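Local coordinates for periplasmic sugar-binding protein (Chloroflexus aurantiacus, PDB 4RXU), which binds beta-D-glucopyranose in a pocket between its two lobes and probably delivers sugar to an ABC-type transporter as its solute-binding component, at residues A[166-169]-A[170-174]; A[175-178]-A[179-183]; A[204-208]-A[209-213]; A[249-252]-A[253-257]. All coordinates share one frame; numbering follows the deposited sequence.

Overall arrangement
Following the chain from the N terminus, contact 1 (166-174) opens helix 167-185 at the glucose, and contact 2 (175-183) continues the same helix toward strand 189-191. The chain then reaches contact 3, where residues 204-208 lead into helix 208-218, and finally contact 4, where a short loop leads from strand 246-249 into helix 253-264. All four are local and follow in series; none crosses or encloses another, and none closes a long loop. They still meet in space: R208 lies against N167 and F170, L204 against W177 and Q181, L206 against W177, and L249 against A176 and L180. Contacts 1 and 4 do not touch each other, yet both bind the sugar.

Contact 1 of 4, residues A[166-169]-A[170-174]; sequences DNNA and FLFFE. With BGC (beta-D-glucopyranose), chain C.
The sugar-binding pocket is built here on the N-terminal turn of helix 167-185, where N168 and F172 meet one turn apart beside the glucose. The F172 ring lies with one face over N168 O, which sits 3.0 Å above the ring plane and toward its rim. F172 N also donates to N168 O at 2.7 Å, a nearly straight bond of 171°. With its CG anti to the carbonyl carbon (chi1 -59°), F172 sends the ring back toward N168, and CZ comes within 3.7 Å of N168 CB. BGC O2 lies at the ring edge, in its plane. N168 ND2 donates to BGC O1 at 3.1 Å, and more weakly to O2; it also donates to D118 O. BGC O1 in turn donates to D166 OD2 at 2.6 Å, an oxygen that W222 NE1 also reaches. The other oxygen, D166 OD1, caps the helix by accepting from N168 N at 2.8 Å. A leucine in place of F172 has no flat face to lay over N168 O and would probably leave a gap beside N168 CB and the sugar's O2. D166 is thus the N-cap of a helix whose first turn lines the sugar cleft of a periplasmic binding protein.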
# COMPACT_ATOMS: atom_id res chain seq x y z
N ASP A 166 -1.17 -7.80 5.72
CA ASP A 166 -0.30 -7.17 4.72
C ASP A 166 0.91 -6.58 5.41
O ASP A 166 0.78 -5.65 6.19
CB ASP A 166 -1.11 -6.06 4.04
CG ASP A 166 -0.35 -5.29 3.01
OD1 ASP A 166 0.82 -5.63 2.71
OD2 ASP A 166 -0.99 -4.34 2.48
N ASN A 167 2.10 -7.12 5.17
CA ASN A 167 3.29 -6.52 5.78
C ASN A 167 3.43 -5.03 5.47
O ASN A 167 3.99 -4.26 6.25
CB ASN A 167 4.54 -7.28 5.35
CG ASN A 167 5.76 -6.85 6.10
OD1 ASN A 167 5.83 -6.98 7.33
ND2 ASN A 167 6.76 -6.37 5.37
N ASN A 168 2.97 -4.63 4.29
CA ASN A 168 3.06 -3.20 3.95
C ASN A 168 2.26 -2.34 4.91
O ASN A 168 2.62 -1.20 5.13
CB ASN A 168 2.56 -2.94 2.52
CG ASN A 168 3.51 -3.44 1.46
OD1 ASN A 168 4.67 -3.73 1.72
ND2 ASN A 168 3.02 -3.48 0.24
N ALA A 169 1.18 -2.86 5.50
CA ALA A 169 0.41 -2.07 6.46
C ALA A 169 1.29 -1.67 7.64
O ALA A 169 1.20 -0.57 8.14
CB ALA A 169 -0.82 -2.83 6.92
N PHE A 170 2.16 -2.58 8.07
CA PHE A 170 3.10 -2.27 9.15
C PHE A 170 4.13 -1.26 8.67
O PHE A 170 4.52 -0.34 9.42
CB PHE A 170 3.78 -3.54 9.65
CG PHE A 170 2.90 -4.38 10.52
CD1 PHE A 170 2.04 -5.30 9.96
CD2 PHE A 170 2.92 -4.25 11.89
CE1 PHE A 170 1.23 -6.08 10.76
CE2 PHE A 170 2.10 -5.02 12.69
CZ PHE A 170 1.26 -5.94 12.11
N LEU A 171 4.61 -1.42 7.44
CA LEU A 171 5.62 -0.49 6.90
C LEU A 171 5.04 0.92 6.73
O LEU A 171 5.66 1.91 7.10
CB LEU A 171 6.22 -0.98 5.57
CG LEU A 171 7.00 -2.30 5.71
CD1 LEU A 171 7.41 -2.90 4.35
CD2 LEU A 171 8.23 -2.07 6.58
N PHE A 172 3.84 1.01 6.18
CA PHE A 172 3.22 2.32 6.02
C PHE A 172 3.01 2.95 7.39
O PHE A 172 3.19 4.15 7.56
CB PHE A 172 1.87 2.23 5.33
CG PHE A 172 1.88 1.62 3.97
CD1 PHE A 172 2.87 1.87 3.02
CD2 PHE A 172 0.82 0.81 3.61
CE1 PHE A 172 2.82 1.27 1.76
CE2 PHE A 172 0.76 0.24 2.36
CZ PHE A 172 1.75 0.46 1.44
N PHE A 173 2.56 2.15 8.35
CA PHE A 173 2.30 2.71 9.66
C PHE A 173 3.62 3.16 10.31
O PHE A 173 3.69 4.24 10.93
CB PHE A 173 1.60 1.74 10.58
CG PHE A 173 1.21 2.38 11.87
CD1 PHE A 173 0.09 3.18 11.94
CD2 PHE A 173 2.04 2.27 12.97
CE1 PHE A 173 -0.22 3.83 13.13
CE2 PHE A 173 1.74 2.90 14.14
CZ PHE A 173 0.62 3.70 14.21
N GLU A 174 4.65 2.33 10.22
CA GLU A 174 5.93 2.70 10.81
C GLU A 174 6.44 4.02 10.22
O GLU A 174 6.92 4.88 10.93
CB GLU A 174 6.98 1.59 10.61
CG GLU A 174 8.36 1.98 11.15
CD GLU A 174 9.42 0.91 10.95
OE1 GLU A 174 9.08 -0.26 10.63
OE2 GLU A 174 10.61 1.24 11.13
C2 BGC C . -0.48 -1.89 -1.51
C3 BGC C . -1.28 -0.60 -1.61
C4 BGC C . -2.76 -0.94 -1.60
C5 BGC C . -3.12 -1.82 -0.40
C6 BGC C . -4.54 -2.32 -0.41
C1 BGC C . -0.91 -2.49 -0.18
O1 BGC C . -0.11 -3.57 0.21
O2 BGC C . 0.92 -1.58 -1.52
O3 BGC C . -0.91 0.04 -2.83
O4 BGC C . -3.50 0.29 -1.43
O5 BGC C . -2.26 -2.94 -0.34
O6 BGC C . -4.89 -2.90 -1.67

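Contact 2 of 4, residues A[175-178]-A[179-183]; sequences GAWK and VLQPK
W177 and Q181 sit one turn apart on helix 167-185, the crossover helix of the beta-alpha-beta unit that runs from strand 155-159 to strand 189-191. The indole swings out with its CG anti to the backbone N (chi1 -176°), and the aliphatic part of Q181 lies over one of its faces. This is a CH-pi contact: Q181 CB stands 3.8 Å from the centroid of the W177 five-membered ring, 18° off the ring normal. Q181 CG extends the cover along the same indole, near NE1 and CE2. The Q181 chain then bends at chi2, and its amide is not stacked on the indole; the two planes are 42° apart. Both polar ends bind backbone carbonyls of the chain leading to helix 208-218, W177 NE1 donating to K203 O and Q181 NE2 to Q201 O.

A176 and L180 form another row, with A176 CB 4.4 Å from L180 CD1. Both side chains rest on L249 of strand 246-249, while V179 faces helix 135-148. A176 O accepts two backbone bonds, from L180 N nearly in line with its C=O and from V179 N well above the carbonyl plane. The helix is kinked here: V179 N bonds to A176 O and not to the carbonyl four residues back, and P182 has no N-H to give. K178 carries its extended chain back one turn to a salt bridge with E174. P182 sets its ring beside the K178 carbonyl, with CD 3.8 Å from K178 O.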
# COMPACT_ATOMS: atom_id res chain seq x y z
N GLY A 175 6.42 4.13 8.89
CA GLY A 175 6.94 5.32 8.23
C GLY A 175 6.23 6.57 8.72
O GLY A 175 6.85 7.66 9.01
N ALA A 176 4.91 6.43 8.88
CA ALA A 176 4.11 7.56 9.39
C ALA A 176 4.38 7.85 10.85
O ALA A 176 4.52 9.00 11.27
CB ALA A 176 2.62 7.28 9.18
N TRP A 177 4.44 6.79 11.65
CA TRP A 177 4.63 6.93 13.09
C TRP A 177 5.93 7.65 13.40
O TRP A 177 6.02 8.46 14.34
CB TRP A 177 4.66 5.56 13.76
CG TRP A 177 4.77 5.63 15.26
CD1 TRP A 177 5.87 5.36 16.01
CD2 TRP A 177 3.72 6.00 16.19
NE1 TRP A 177 5.58 5.53 17.35
CE2 TRP A 177 4.26 5.90 17.49
CE3 TRP A 177 2.38 6.38 16.05
CZ2 TRP A 177 3.51 6.19 18.64
CZ3 TRP A 177 1.62 6.65 17.19
CH2 TRP A 177 2.19 6.55 18.47
N LYS A 178 6.96 7.34 12.62
CA LYS A 178 8.27 7.93 12.89
C LYS A 178 8.35 9.41 12.55
O LYS A 178 9.30 10.07 12.94
CB LYS A 178 9.39 7.09 12.29
CG LYS A 178 9.35 5.69 12.92
CD LYS A 178 10.66 5.00 12.83
CE LYS A 178 10.78 3.82 13.76
NZ LYS A 178 11.95 3.05 13.26
N VAL A 179 7.33 9.92 11.85
CA VAL A 179 7.15 11.35 11.66
C VAL A 179 6.14 11.93 12.65
O VAL A 179 6.35 13.02 13.21
CB VAL A 179 6.71 11.64 10.20
CG1 VAL A 179 6.24 13.08 10.01
CG2 VAL A 179 7.84 11.32 9.23
N LEU A 180 5.04 11.22 12.86
CA LEU A 180 4.02 11.75 13.76
C LEU A 180 4.37 11.72 15.25
O LEU A 180 3.99 12.62 15.98
CB LEU A 180 2.67 11.04 13.54
CG LEU A 180 2.04 11.15 12.16
CD1 LEU A 180 0.91 10.14 12.01
CD2 LEU A 180 1.54 12.55 11.89
N GLN A 181 5.08 10.68 15.68
CA GLN A 181 5.29 10.49 17.10
C GLN A 181 5.98 11.71 17.77
O GLN A 181 5.52 12.17 18.82
CB GLN A 181 6.01 9.17 17.38
CG GLN A 181 6.25 8.88 18.86
CD GLN A 181 7.45 9.64 19.45
OE1 GLN A 181 8.47 9.84 18.78
NE2 GLN A 181 7.33 10.04 20.72
N PRO A 182 7.03 12.25 17.15
CA PRO A 182 7.61 13.44 17.78
C PRO A 182 6.63 14.60 17.87
O PRO A 182 6.70 15.39 18.80
CB PRO A 182 8.74 13.82 16.84
CG PRO A 182 9.13 12.56 16.18
CD PRO A 182 7.89 11.74 16.06
N LYS A 183 5.75 14.72 16.89
CA LYS A 183 4.76 15.80 16.86
C LYS A 183 3.53 15.54 17.73
O LYS A 183 2.70 16.42 17.93
CB LYS A 183 4.36 16.08 15.42
CG LYS A 183 5.57 16.47 14.56
CD LYS A 183 6.35 17.65 15.10
CE LYS A 183 5.49 18.89 15.11
NZ LYS A 183 6.27 19.99 15.73

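Contact 3 of 4, residues A[204-208]-A[209-213]; sequences LDLTR and DEMAK
T207 and E210 form a capping box at the start of helix 208-218, each side chain accepting from the other residue's backbone N-H. T207 OG1 receives E210 N at 3.0 Å with an angle of 158°. In return, E210 OE1 receives T207 N at 2.9 Å, a nearly straight bond of 170° that meets the carboxylate from above its plane. The threonine hydroxyl lies between its own backbone N and carbonyl carbon (chi1 68°), which turns OG1 inward to the first turn. E210 reaches back on a chain extended beyond CG, and its CG passes 3.2 Å from T207 OG1.

The backbone takes over from the box. T207 O accepts from M211 N at 2.9 Å, and R208 O accepts from A212 N at the same distance. Next to these polar bonds lies an apolar patch in which L206 CB touches M211 CG at 3.7 Å. L206 also leans on W177 and M211 on E174, both of helix 167-185, joining this helix start to its neighbour. R208 turns away toward that same helix, where its guanidinium makes a cation-pi contact with F170.

The other E210 oxygen, OE2, forms a salt bridge with K203 in the preceding loop. The carboxylate thus closes the cap and links it to the incoming loop through K203, and would be expected to interact favourably with the positive end of the helix dipole.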
# COMPACT_ATOMS: atom_id res chain seq x y z
N LEU A 204 9.21 6.10 20.10
CA LEU A 204 9.41 6.23 18.66
C LEU A 204 9.53 4.86 17.96
O LEU A 204 8.96 4.66 16.90
CB LEU A 204 10.63 7.08 18.38
CG LEU A 204 10.99 7.33 16.92
CD1 LEU A 204 9.94 8.20 16.22
CD2 LEU A 204 12.39 7.95 16.85
N ASP A 205 10.30 3.95 18.55
CA ASP A 205 10.57 2.62 17.93
C ASP A 205 9.65 1.56 18.48
O ASP A 205 9.97 0.88 19.44
CB ASP A 205 11.99 2.17 18.23
CG ASP A 205 13.00 2.98 17.55
OD1 ASP A 205 12.61 3.88 16.78
OD2 ASP A 205 14.19 2.71 17.77
N LEU A 206 8.51 1.43 17.85
CA LEU A 206 7.56 0.43 18.25
C LEU A 206 7.97 -0.97 17.79
O LEU A 206 8.48 -1.18 16.69
CB LEU A 206 6.19 0.74 17.66
CG LEU A 206 5.62 2.10 17.99
CD1 LEU A 206 4.25 2.22 17.34
CD2 LEU A 206 5.52 2.29 19.50
N THR A 207 7.69 -1.94 18.63
CA THR A 207 7.83 -3.32 18.20
C THR A 207 6.66 -3.68 17.25
O THR A 207 5.63 -2.98 17.19
CB THR A 207 7.81 -4.31 19.37
OG1 THR A 207 6.51 -4.32 19.95
CG2 THR A 207 8.87 -3.96 20.45
N ARG A 208 6.79 -4.79 16.56
CA ARG A 208 5.72 -5.23 15.69
C ARG A 208 4.44 -5.51 16.48
O ARG A 208 3.37 -5.17 16.04
CB ARG A 208 6.14 -6.48 14.92
CG ARG A 208 5.10 -6.92 13.90
CD ARG A 208 5.57 -8.12 13.10
NE ARG A 208 4.43 -8.82 12.56
CZ ARG A 208 4.00 -8.75 11.31
NH1 ARG A 208 4.63 -8.01 10.41
NH2 ARG A 208 2.92 -9.45 11.00
N ASP A 209 4.58 -6.12 17.65
CA ASP A 209 3.42 -6.44 18.49
C ASP A 209 2.76 -5.15 18.99
O ASP A 209 1.53 -5.07 19.12
CB ASP A 209 3.85 -7.28 19.69
CG ASP A 209 4.03 -8.73 19.37
OD1 ASP A 209 3.83 -9.12 18.21
OD2 ASP A 209 4.40 -9.48 20.30
N GLU A 210 3.57 -4.14 19.30
CA GLU A 210 3.01 -2.85 19.70
C GLU A 210 2.27 -2.18 18.54
O GLU A 210 1.14 -1.73 18.72
CB GLU A 210 4.07 -1.91 20.26
CG GLU A 210 4.58 -2.34 21.62
CD GLU A 210 5.89 -1.68 22.03
OE1 GLU A 210 6.61 -1.13 21.15
OE2 GLU A 210 6.23 -1.76 23.24
N MET A 211 2.91 -2.14 17.37
CA MET A 211 2.24 -1.58 16.19
C MET A 211 0.93 -2.34 15.93
O MET A 211 -0.09 -1.75 15.58
CB MET A 211 3.09 -1.67 14.93
CG MET A 211 4.22 -0.69 14.84
SD MET A 211 4.95 -0.63 13.17
CE MET A 211 6.25 -1.81 13.43
N ALA A 212 0.96 -3.65 16.12
CA ALA A 212 -0.20 -4.48 15.83
C ALA A 212 -1.38 -4.13 16.73
O ALA A 212 -2.50 -4.27 16.33
CB ALA A 212 0.15 -5.95 15.94
N LYS A 213 -1.12 -3.70 17.96
CA LYS A 213 -2.20 -3.25 18.88
C LYS A 213 -2.84 -1.96 18.38
O LYS A 213 -4.05 -1.79 18.46
CB LYS A 213 -1.70 -3.03 20.31
CG LYS A 213 -1.20 -4.30 20.98
CD LYS A 213 -1.02 -4.14 22.46
CE LYS A 213 0.25 -3.42 22.78
NZ LYS A 213 0.33 -3.23 24.25

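Contact 4 of 4, residues A[249-252]-A[253-257]; sequences LAPN and DGTAR. With BGC (beta-D-glucopyranose), chain C.
N252 OD1 is gripped by two groups of T255, its hydroxyl and its backbone N-H, as the N-cap of helix 253-264. T255 OG1 donates to N252 OD1 at 2.7 Å and T255 N at 3.1 Å, and the two donors arrive from opposite faces of the amide plane. A short loop, 250-252, leads from strand 246-249 of the parallel sheet into the helix, a strand-to-helix turn of an alpha/beta fold. N252 holds its CG between the backbone N and the carbonyl carbon (chi1 78°), which directs OD1 over the first turn and leaves the other end of the amide facing the sugar. There N252 ND2 donates to BGC O4 at 3.0 Å, along a nearly straight line of 168°. The cap therefore holds the amide with its oxygen on the helix and its nitrogen toward the sugar. An alanine at N252 would probably leave T255 N and the glucose O4 without this side-chain partner, and set the T255 hydroxyl free to turn.

Behind the cap, A256 N donates to N252 O at 2.9 Å, the first regular bond of the helix. D253 ties its carboxylate to T295, Q292 and the backbone of E280, while W222 packs on N252 and P251. The P251 ring crosses T255 at about a right angle, with CD 3.4 Å from T255 OG1. Farther in, the methyl groups of the loop and the helix meet, A250 CB to A256 CB at 3.7 Å.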
# COMPACT_ATOMS: atom_id res chain seq x y z
N LEU A 249 -4.70 10.46 9.02
CA LEU A 249 -3.74 9.54 8.38
C LEU A 249 -4.55 8.41 7.78
O LEU A 249 -4.83 7.42 8.46
CB LEU A 249 -2.73 8.99 9.39
CG LEU A 249 -1.69 8.06 8.73
CD1 LEU A 249 -0.67 8.84 7.91
CD2 LEU A 249 -1.02 7.24 9.80
N ALA A 250 -5.00 8.57 6.54
CA ALA A 250 -5.73 7.49 5.85
C ALA A 250 -4.70 6.72 5.03
O ALA A 250 -3.86 7.33 4.36
CB ALA A 250 -6.83 8.05 4.95
N PRO A 251 -4.76 5.36 5.05
CA PRO A 251 -3.61 4.61 4.53
C PRO A 251 -3.60 4.42 3.02
O PRO A 251 -2.54 4.23 2.45
CB PRO A 251 -3.72 3.27 5.27
CG PRO A 251 -5.19 3.12 5.54
CD PRO A 251 -5.67 4.51 5.85
N ASN A 252 -4.76 4.46 2.36
CA ASN A 252 -4.75 4.43 0.90
C ASN A 252 -5.91 5.22 0.35
O ASN A 252 -6.69 5.77 1.11
CB ASN A 252 -4.70 2.99 0.33
CG ASN A 252 -6.04 2.28 0.38
OD1 ASN A 252 -7.01 2.71 1.01
ND2 ASN A 252 -6.09 1.11 -0.28
N ASP A 253 -6.05 5.25 -0.97
CA ASP A 253 -7.06 6.12 -1.60
C ASP A 253 -8.51 5.76 -1.30
O ASP A 253 -9.29 6.64 -0.89
CB ASP A 253 -6.84 6.18 -3.11
CG ASP A 253 -5.71 7.13 -3.48
OD1 ASP A 253 -5.22 7.86 -2.60
OD2 ASP A 253 -5.35 7.17 -4.67
N GLY A 254 -8.89 4.50 -1.48
CA GLY A 254 -10.28 4.17 -1.26
C GLY A 254 -10.67 4.40 0.18
O GLY A 254 -11.74 4.93 0.48
N THR A 255 -9.82 3.97 1.11
CA THR A 255 -10.14 4.20 2.52
C THR A 255 -10.16 5.70 2.86
O THR A 255 -10.97 6.14 3.67
CB THR A 255 -9.20 3.41 3.47
OG1 THR A 255 -7.84 3.86 3.33
CG2 THR A 255 -9.31 1.90 3.26
N ALA A 256 -9.27 6.48 2.22
CA ALA A 256 -9.28 7.94 2.36
C ALA A 256 -10.62 8.56 1.95
O ALA A 256 -11.12 9.45 2.65
CB ALA A 256 -8.15 8.56 1.56
N ARG A 257 -11.18 8.11 0.84
CA ARG A 257 -12.44 8.69 0.38
C ARG A 257 -13.55 8.32 1.35
O ARG A 257 -14.39 9.15 1.66
CB ARG A 257 -12.75 8.24 -1.04
CG ARG A 257 -11.74 8.74 -2.07
CD ARG A 257 -12.26 8.63 -3.50
NE ARG A 257 -12.79 7.29 -3.79
CZ ARG A 257 -12.05 6.22 -4.07
NH1 ARG A 257 -10.73 6.33 -4.13
NH2 ARG A 257 -12.63 5.01 -4.26
C2 BGC C . -0.48 -1.89 -1.51
C3 BGC C . -1.28 -0.60 -1.61
C4 BGC C . -2.76 -0.94 -1.60
C5 BGC C . -3.12 -1.82 -0.40
C6 BGC C . -4.54 -2.32 -0.41
C1 BGC C . -0.91 -2.49 -0.18
O1 BGC C . -0.11 -3.57 0.21
O2 BGC C . 0.92 -1.58 -1.52
O3 BGC C . -0.91 0.04 -2.83
O4 BGC C . -3.50 0.29 -1.43
O5 BGC C . -2.26 -2.94 -0.34
O6 BGC C . -4.89 -2.90 -1.67